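Local coordinates for amidohydrolase 3 domain-containing protein (Pyrococcus furiosus, PDB 3ICJ) that probably hydrolyses carbon-nitrogen bonds other than peptide bonds, as a zinc-dependent member of the amidohydrolase family, at residues V217-Q228 / A251-K262. Sequence-based numbering, arbitrary orientation.
Sequences VKDYKHYIESAQ and ALFELEREGRLK
Ala251 puts its methyl group as a knob into a hole formed by Val217, Tyr220, Lys221 and Ile224, where the helices cross at -66° and the axes of the two short segments approach to 9.2 Å. Leu252, which also touches Leu290 of strand 290-294, brings CD2 against Ile224 CD1. Glu254 OE1 takes Lys221 NZ on its anti side at 2.9 Å, the lysine chain bending at chi3 (76°) to reach it. Leu255 lays CD1 on Ile224 CG2 (3.7 Å) and CD2 beside the CG and CD of Glu225. One turn after Glu254, Glu258 OE1 meets the same NZ on its syn side. A Schellman motif at Gly259 then ends the helix. Arg260 grips Glu225 side-on, NE to OE1 at 3.0 Å and NH1 to OE2 at 2.7 Å, both nearly straight, the two planes 38° apart; Lys221 CE lies over one guanidinium face, toward its rim. Arg260 NH2 pairs with Glu258 OE1 and stands 3.3 Å from Lys221 NZ, donor against donor. Gln228 NE2 donates to Arg260 O, and its OE1 accepts from Lys262 N (2.7 Å). Helices 217-233 and 246-257 flank strand 236-244 in sequence, consistent with neighbouring outer helices of the amidohydrolase barrel. Beside their apolar patch, the salt-bridge network alternates Glu254, Lys221, Glu258, Arg260 and Glu225; Glu258, with a water accepting from Lys221 NZ and Arg260 NH1, probably offsets the like charges.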
ATOM      1  N   VAL A 217     -10.974  -9.499 -15.693  1.00 35.68           N
ATOM      2  CA  VAL A 217     -10.935  -8.029 -15.636  1.00 35.83           C
ATOM      3  C   VAL A 217     -12.095  -7.479 -14.784  1.00 32.47           C
ATOM      4  O   VAL A 217     -11.872  -6.640 -13.926  1.00 30.32           O
ATOM      5  CB  VAL A 217     -10.914  -7.391 -17.049  1.00 35.93           C
ATOM      6  CG1 VAL A 217     -11.180  -5.868 -16.986  1.00 31.74           C
ATOM      7  CG2 VAL A 217      -9.581  -7.695 -17.736  1.00 33.91           C
ATOM      8  N   LYS A 218     -13.311  -7.991 -14.997  1.00 34.25           N
ATOM      9  CA  LYS A 218     -14.479  -7.618 -14.179  1.00 37.37           C
ATOM     10  C   LYS A 218     -14.271  -7.873 -12.678  1.00 35.81           C
ATOM     11  O   LYS A 218     -14.619  -7.021 -11.851  1.00 33.98           O
ATOM     12  CB  LYS A 218     -15.736  -8.367 -14.642  1.00 34.08           C
ATOM     13  CG  LYS A 218     -16.606  -7.655 -15.665  1.00 58.68           C
ATOM     14  CD  LYS A 218     -17.746  -8.564 -16.155  1.00 71.03           C
ATOM     15  CE  LYS A 218     -18.732  -8.967 -15.045  1.00 72.20           C
ATOM     16  NZ  LYS A 218     -19.820  -7.963 -14.853  1.00 74.28           N
ATOM     17  N   ASP A 219     -13.705  -9.032 -12.325  1.00 32.22           N
ATOM     18  CA  ASP A 219     -13.364  -9.321 -10.916  1.00 34.45           C
ATOM     19  C   ASP A 219     -12.423  -8.240 -10.371  1.00 33.81           C
ATOM     20  O   ASP A 219     -12.634  -7.737  -9.260  1.00 34.00           O
ATOM     21  CB  ASP A 219     -12.665 -10.664 -10.747  1.00 32.60           C
ATOM     22  CG  ASP A 219     -13.532 -11.853 -11.093  1.00 37.55           C
ATOM     23  OD1 ASP A 219     -14.762 -11.816 -10.883  1.00 34.91           O
ATOM     24  OD2 ASP A 219     -12.951 -12.860 -11.542  1.00 36.02           O
ATOM     25  N   TYR A 220     -11.412  -7.859 -11.152  1.00 34.71           N
ATOM     26  CA  TYR A 220     -10.469  -6.819 -10.701  1.00 32.66           C
ATOM     27  C   TYR A 220     -11.092  -5.442 -10.542  1.00 31.52           C
ATOM     28  O   TYR A 220     -10.752  -4.738  -9.588  1.00 31.90           O
ATOM     29  CB  TYR A 220      -9.234  -6.708 -11.594  1.00 34.62           C
ATOM     30  CG  TYR A 220      -8.154  -7.689 -11.240  1.00 34.45           C
ATOM     31  CD1 TYR A 220      -8.186  -8.989 -11.733  1.00 39.33           C
ATOM     32  CD2 TYR A 220      -7.110  -7.328 -10.395  1.00 29.31           C
ATOM     33  CE1 TYR A 220      -7.193  -9.911 -11.409  1.00 42.70           C
ATOM     34  CE2 TYR A 220      -6.094  -8.248 -10.061  1.00 43.74           C
ATOM     35  CZ  TYR A 220      -6.151  -9.540 -10.580  1.00 43.32           C
ATOM     36  OH  TYR A 220      -5.176 -10.464 -10.267  1.00 42.40           O
ATOM     37  N   LYS A 221     -12.032  -5.093 -11.427  1.00 30.42           N
ATOM     38  CA  LYS A 221     -12.768  -3.818 -11.324  1.00 34.17           C
ATOM     39  C   LYS A 221     -13.528  -3.759 -10.010  1.00 33.49           C
ATOM     40  O   LYS A 221     -13.529  -2.740  -9.327  1.00 34.25           O
ATOM     41  CB  LYS A 221     -13.755  -3.661 -12.486  1.00 39.63           C
ATOM     42  CG  LYS A 221     -13.117  -3.348 -13.841  1.00 33.49           C
ATOM     43  CD  LYS A 221     -14.176  -3.304 -14.928  1.00 32.85           C
ATOM     44  CE  LYS A 221     -14.975  -2.012 -14.845  1.00 39.98           C
ATOM     45  NZ  LYS A 221     -16.189  -2.055 -15.716  1.00 40.01           N
ATOM     46  N   HIS A 222     -14.174  -4.871  -9.681  1.00 37.54           N
ATOM     47  CA  HIS A 222     -14.935  -5.010  -8.454  1.00 36.46           C
ATOM     48  C   HIS A 222     -14.044  -4.885  -7.201  1.00 38.85           C
ATOM     49  O   HIS A 222     -14.375  -4.145  -6.274  1.00 34.98           O
ATOM     50  CB  HIS A 222     -15.703  -6.329  -8.462  1.00 39.56           C
ATOM     51  CG  HIS A 222     -16.771  -6.395  -7.418  1.00 54.23           C
ATOM     52  ND1 HIS A 222     -16.509  -6.732  -6.108  1.00 49.70           N
ATOM     53  CD2 HIS A 222     -18.098  -6.138  -7.482  1.00 59.34           C
ATOM     54  CE1 HIS A 222     -17.630  -6.695  -5.413  1.00 46.70           C
ATOM     55  NE2 HIS A 222     -18.609  -6.337  -6.223  1.00 59.57           N
ATOM     56  N   TYR A 223     -12.919  -5.597  -7.189  1.00 36.81           N
ATOM     57  CA  TYR A 223     -11.929  -5.485  -6.096  1.00 38.10           C
ATOM     58  C   TYR A 223     -11.450  -4.062  -5.899  1.00 37.74           C
ATOM     59  O   TYR A 223     -11.414  -3.552  -4.776  1.00 37.31           O
ATOM     60  CB  TYR A 223     -10.723  -6.421  -6.340  1.00 38.60           C
ATOM     61  CG  TYR A 223     -11.098  -7.903  -6.288  1.00 37.09           C
ATOM     62  CD1 TYR A 223     -12.099  -8.350  -5.423  1.00 37.42           C
ATOM     63  CD2 TYR A 223     -10.462  -8.846  -7.095  1.00 45.69           C
ATOM     64  CE1 TYR A 223     -12.457  -9.690  -5.356  1.00 49.19           C
ATOM     65  CE2 TYR A 223     -10.819 -10.201  -7.033  1.00 49.42           C
ATOM     66  CZ  TYR A 223     -11.818 -10.606  -6.162  1.00 46.88           C
ATOM     67  OH  TYR A 223     -12.188 -11.923  -6.075  1.00 58.77           O
ATOM     68  N   ILE A 224     -11.089  -3.417  -7.000  1.00 32.75           N
ATOM     69  CA  ILE A 224     -10.586  -2.069  -6.948  1.00 32.32           C
ATOM     70  C   ILE A 224     -11.659  -1.112  -6.436  1.00 33.27           C
ATOM     71  O   ILE A 224     -11.366  -0.260  -5.597  1.00 35.43           O
ATOM     72  CB  ILE A 224     -10.010  -1.616  -8.328  1.00 34.16           C
ATOM     73  CG1 ILE A 224      -8.737  -2.415  -8.626  1.00 37.10           C
ATOM     74  CG2 ILE A 224      -9.736  -0.111  -8.329  1.00 32.59           C
ATOM     75  CD1 ILE A 224      -8.314  -2.407 -10.104  1.00 41.75           C
ATOM     76  N   GLU A 225     -12.896  -1.265  -6.920  1.00 31.69           N
ATOM     77  CA  GLU A 225     -14.006  -0.446  -6.398  1.00 36.27           C
ATOM     78  C   GLU A 225     -14.325  -0.657  -4.908  1.00 37.76           C
ATOM     79  O   GLU A 225     -14.632   0.319  -4.205  1.00 39.45           O
ATOM     80  CB  GLU A 225     -15.270  -0.594  -7.231  1.00 32.28           C
ATOM     81  CG  GLU A 225     -15.191   0.118  -8.584  1.00 41.04           C
ATOM     82  CD  GLU A 225     -16.487   0.027  -9.386  1.00 51.64           C
ATOM     83  OE1 GLU A 225     -17.095   1.081  -9.685  1.00 52.62           O
ATOM     84  OE2 GLU A 225     -16.887  -1.101  -9.733  1.00 54.93           O
ATOM     85  N   SER A 226     -14.248  -1.900  -4.429  1.00 36.88           N
ATOM     86  CA  SER A 226     -14.399  -2.177  -2.980  1.00 33.81           C
ATOM     87  C   SER A 226     -13.305  -1.521  -2.125  1.00 31.46           C
ATOM     88  O   SER A 226     -13.623  -0.947  -1.073  1.00 33.11           O
ATOM     89  CB  SER A 226     -14.430  -3.680  -2.667  1.00 33.84           C
ATOM     90  OG  SER A 226     -15.425  -4.342  -3.421  1.00 44.71           O
ATOM     91  N   ALA A 227     -12.037  -1.643  -2.548  1.00 32.39           N
ATOM     92  CA  ALA A 227     -10.900  -0.956  -1.903  1.00 35.90           C
ATOM     93  C   ALA A 227     -11.067   0.559  -1.874  1.00 34.86           C
ATOM     94  O   ALA A 227     -10.808   1.197  -0.853  1.00 35.19           O
ATOM     95  CB  ALA A 227      -9.580  -1.306  -2.601  1.00 34.41           C
ATOM     96  N   GLN A 228     -11.484   1.122  -3.010  1.00 34.02           N
ATOM     97  CA  GLN A 228     -11.660   2.561  -3.154  1.00 35.57           C
ATOM     98  C   GLN A 228     -12.741   3.096  -2.204  1.00 35.88           C
ATOM     99  O   GLN A 228     -12.521   4.103  -1.527  1.00 37.93           O
ATOM    100  CB  GLN A 228     -11.961   2.905  -4.611  1.00 38.36           C
ATOM    101  CG  GLN A 228     -12.618   4.234  -4.834  1.00 37.39           C
ATOM    102  CD  GLN A 228     -12.784   4.504  -6.319  1.00 42.45           C
ATOM    103  OE1 GLN A 228     -11.872   5.007  -6.959  1.00 45.01           O
ATOM    104  NE2 GLN A 228     -13.951   4.158  -6.871  1.00 37.93           N
ATOM    105  N   ALA A 251      -8.321  -3.272 -15.785  1.00 37.52           N
ATOM    106  CA  ALA A 251      -9.421  -2.799 -14.936  1.00 33.51           C
ATOM    107  C   ALA A 251      -9.366  -1.298 -14.639  1.00 36.55           C
ATOM    108  O   ALA A 251     -10.400  -0.638 -14.620  1.00 32.52           O
ATOM    109  CB  ALA A 251      -9.465  -3.594 -13.608  1.00 30.19           C
ATOM    110  N   LEU A 252      -8.170  -0.774 -14.369  1.00 34.47           N
ATOM    111  CA  LEU A 252      -8.001   0.648 -14.089  1.00 32.08           C
ATOM    112  C   LEU A 252      -8.313   1.551 -15.295  1.00 31.93           C
ATOM    113  O   LEU A 252      -8.966   2.582 -15.119  1.00 35.76           O
ATOM    114  CB  LEU A 252      -6.574   0.942 -13.565  1.00 34.18           C
ATOM    115  CG  LEU A 252      -6.211   0.497 -12.131  1.00 33.77           C
ATOM    116  CD1 LEU A 252      -4.730   0.666 -11.908  1.00 30.70           C
ATOM    117  CD2 LEU A 252      -6.981   1.292 -11.048  1.00 36.96           C
ATOM    118  N   PHE A 253      -7.862   1.179 -16.499  1.00 30.30           N
ATOM    119  CA  PHE A 253      -8.193   1.955 -17.726  1.00 30.85           C
ATOM    120  C   PHE A 253      -9.712   1.961 -17.911  1.00 35.33           C
ATOM    121  O   PHE A 253     -10.304   2.985 -18.266  1.00 32.84           O
ATOM    122  CB  PHE A 253      -7.577   1.336 -18.984  1.00 32.03           C
ATOM    123  CG  PHE A 253      -6.103   1.624 -19.185  1.00 34.99           C
ATOM    124  CD1 PHE A 253      -5.589   2.911 -19.057  1.00 36.24           C
ATOM    125  CD2 PHE A 253      -5.243   0.612 -19.582  1.00 34.81           C
ATOM    126  CE1 PHE A 253      -4.220   3.162 -19.280  1.00 36.08           C
ATOM    127  CE2 PHE A 253      -3.891   0.859 -19.807  1.00 36.74           C
ATOM    128  CZ  PHE A 253      -3.377   2.134 -19.656  1.00 33.25           C
ATOM    129  N   GLU A 254     -10.338   0.818 -17.669  1.00 32.20           N
ATOM    130  CA  GLU A 254     -11.809   0.719 -17.835  1.00 36.61           C
ATOM    131  C   GLU A 254     -12.578   1.574 -16.811  1.00 34.57           C
ATOM    132  O   GLU A 254     -13.475   2.356 -17.178  1.00 36.90           O
ATOM    133  CB  GLU A 254     -12.268  -0.738 -17.816  1.00 36.26           C
ATOM    134  CG  GLU A 254     -13.717  -0.937 -18.261  1.00 35.56           C
ATOM    135  CD  GLU A 254     -14.043  -2.374 -18.624  1.00 38.09           C
ATOM    136  OE1 GLU A 254     -15.140  -2.851 -18.245  1.00 43.43           O
ATOM    137  OE2 GLU A 254     -13.227  -3.018 -19.311  1.00 39.91           O
ATOM    138  N   LEU A 255     -12.206   1.461 -15.538  1.00 35.17           N
ATOM    139  CA  LEU A 255     -12.795   2.302 -14.497  1.00 34.85           C
ATOM    140  C   LEU A 255     -12.626   3.807 -14.763  1.00 34.48           C
ATOM    141  O   LEU A 255     -13.595   4.571 -14.600  1.00 34.62           O
ATOM    142  CB  LEU A 255     -12.266   1.918 -13.097  1.00 36.30           C
ATOM    143  CG  LEU A 255     -12.703   0.559 -12.529  1.00 33.86           C
ATOM    144  CD1 LEU A 255     -11.825   0.134 -11.318  1.00 34.93           C
ATOM    145  CD2 LEU A 255     -14.185   0.517 -12.173  1.00 37.41           C
ATOM    146  N   GLU A 256     -11.426   4.211 -15.187  1.00 33.24           N
ATOM    147  CA  GLU A 256     -11.106   5.591 -15.580  1.00 38.00           C
ATOM    148  C   GLU A 256     -12.030   6.130 -16.685  1.00 41.09           C
ATOM    149  O   GLU A 256     -12.713   7.133 -16.463  1.00 36.00           O
ATOM    150  CB  GLU A 256      -9.622   5.730 -15.951  1.00 32.78           C
ATOM    151  CG  GLU A 256      -9.238   6.975 -16.807  1.00 34.47           C
ATOM    152  CD  GLU A 256      -8.914   8.252 -16.015  1.00 47.40           C
ATOM    153  OE1 GLU A 256      -8.861   8.241 -14.763  1.00 45.09           O
ATOM    154  OE2 GLU A 256      -8.701   9.296 -16.673  1.00 57.19           O
ATOM    155  N   ARG A 257     -12.101   5.459 -17.834  1.00 35.35           N
ATOM    156  CA  ARG A 257     -13.009   5.918 -18.907  1.00 39.34           C
ATOM    157  C   ARG A 257     -14.508   5.778 -18.576  1.00 40.45           C
ATOM    158  O   ARG A 257     -15.318   6.524 -19.102  1.00 36.78           O
ATOM    159  CB  ARG A 257     -12.678   5.293 -20.268  1.00 39.64           C
ATOM    160  CG  ARG A 257     -12.995   3.807 -20.389  1.00 40.52           C
ATOM    161  CD  ARG A 257     -12.696   3.319 -21.782  1.00 39.41           C
ATOM    162  NE  ARG A 257     -12.993   1.898 -21.953  1.00 27.87           N
ATOM    163  CZ  ARG A 257     -12.097   0.909 -21.863  1.00 33.27           C
ATOM    164  NH1 ARG A 257     -12.485  -0.346 -22.040  1.00 34.40           N
ATOM    165  NH2 ARG A 257     -10.823   1.158 -21.596  1.00 32.04           N
ATOM    166  N   GLU A 258     -14.862   4.881 -17.669  1.00 41.79           N
ATOM    167  CA  GLU A 258     -16.228   4.801 -17.158  1.00 38.78           C
ATOM    168  C   GLU A 258     -16.621   5.818 -16.099  1.00 36.66           C
ATOM    169  O   GLU A 258     -17.750   5.846 -15.668  1.00 37.83           O
ATOM    170  CB  GLU A 258     -16.536   3.408 -16.633  1.00 36.29           C
ATOM    171  CG  GLU A 258     -16.613   2.350 -17.671  1.00 36.33           C
ATOM    172  CD  GLU A 258     -16.813   0.990 -17.073  1.00 45.74           C
ATOM    173  OE1 GLU A 258     -16.665   0.851 -15.855  1.00 44.92           O
ATOM    174  OE2 GLU A 258     -17.124   0.062 -17.819  1.00 48.75           O
ATOM    175  N   GLY A 259     -15.683   6.642 -15.680  1.00 36.52           N
ATOM    176  CA  GLY A 259     -15.938   7.671 -14.667  1.00 38.06           C
ATOM    177  C   GLY A 259     -16.131   7.071 -13.278  1.00 41.74           C
ATOM    178  O   GLY A 259     -16.742   7.680 -12.407  1.00 38.82           O
ATOM    179  N   ARG A 260     -15.605   5.873 -13.073  1.00 36.51           N
ATOM    180  CA  ARG A 260     -15.838   5.097 -11.842  1.00 39.86           C
ATOM    181  C   ARG A 260     -14.652   5.117 -10.869  1.00 38.30           C
ATOM    182  O   ARG A 260     -14.731   4.562  -9.761  1.00 41.51           O
ATOM    183  CB  ARG A 260     -16.252   3.670 -12.204  1.00 37.85           C
ATOM    184  CG  ARG A 260     -17.727   3.542 -12.540  1.00 39.34           C
ATOM    185  CD  ARG A 260     -18.071   2.248 -13.300  1.00 39.57           C
ATOM    186  NE  ARG A 260     -17.892   1.010 -12.527  1.00 52.34           N
ATOM    187  CZ  ARG A 260     -18.163  -0.224 -12.979  1.00 50.27           C
ATOM    188  NH1 ARG A 260     -17.953  -1.279 -12.201  1.00 47.05           N
ATOM    189  NH2 ARG A 260     -18.643  -0.421 -14.207  1.00 47.80           N
ATOM    190  N   LEU A 261     -13.550   5.751 -11.270  1.00 39.96           N
ATOM    191  CA  LEU A 261     -12.475   6.054 -10.322  1.00 42.09           C
ATOM    192  C   LEU A 261     -12.815   7.326  -9.576  1.00 40.14           C
ATOM    193  O   LEU A 261     -13.132   8.342 -10.204  1.00 36.45           O
ATOM    194  CB  LEU A 261     -11.121   6.228 -11.017  1.00 34.45           C
ATOM    195  CG  LEU A 261     -10.387   4.959 -11.416  1.00 38.61           C
ATOM    196  CD1 LEU A 261      -8.996   5.299 -11.957  1.00 40.00           C
ATOM    197  CD2 LEU A 261     -10.311   3.915 -10.258  1.00 33.54           C
ATOM    198  N   LYS A 262     -12.734   7.268  -8.245  1.00 39.51           N
ATOM    199  CA  LYS A 262     -13.098   8.401  -7.384  0.50 40.36           C
ATOM    200  C   LYS A 262     -11.939   8.855  -6.475  1.00 40.92           C
ATOM    201  O   LYS A 262     -12.136   9.632  -5.534  1.00 46.16           O
ATOM    202  CB  LYS A 262     -14.343   8.056  -6.553  0.50 40.26           C
ATOM    203  CG  LYS A 262     -15.628   7.804  -7.378  0.50 46.11           C
ATOM    204  CD  LYS A 262     -16.051   9.045  -8.169  0.50 45.26           C
ATOM    205  CE  LYS A 262     -17.477   8.955  -8.714  0.50 49.94           C
ATOM    206  NZ  LYS A 262     -17.648   7.838  -9.691  0.50 38.05           N
TER
HETATM  207  O   HOH W   1     -17.800  -3.800 -14.147  1.00 60.98           O
HETATM  208  O   HOH W   2     -16.944   3.611  -8.668  1.00 43.02           O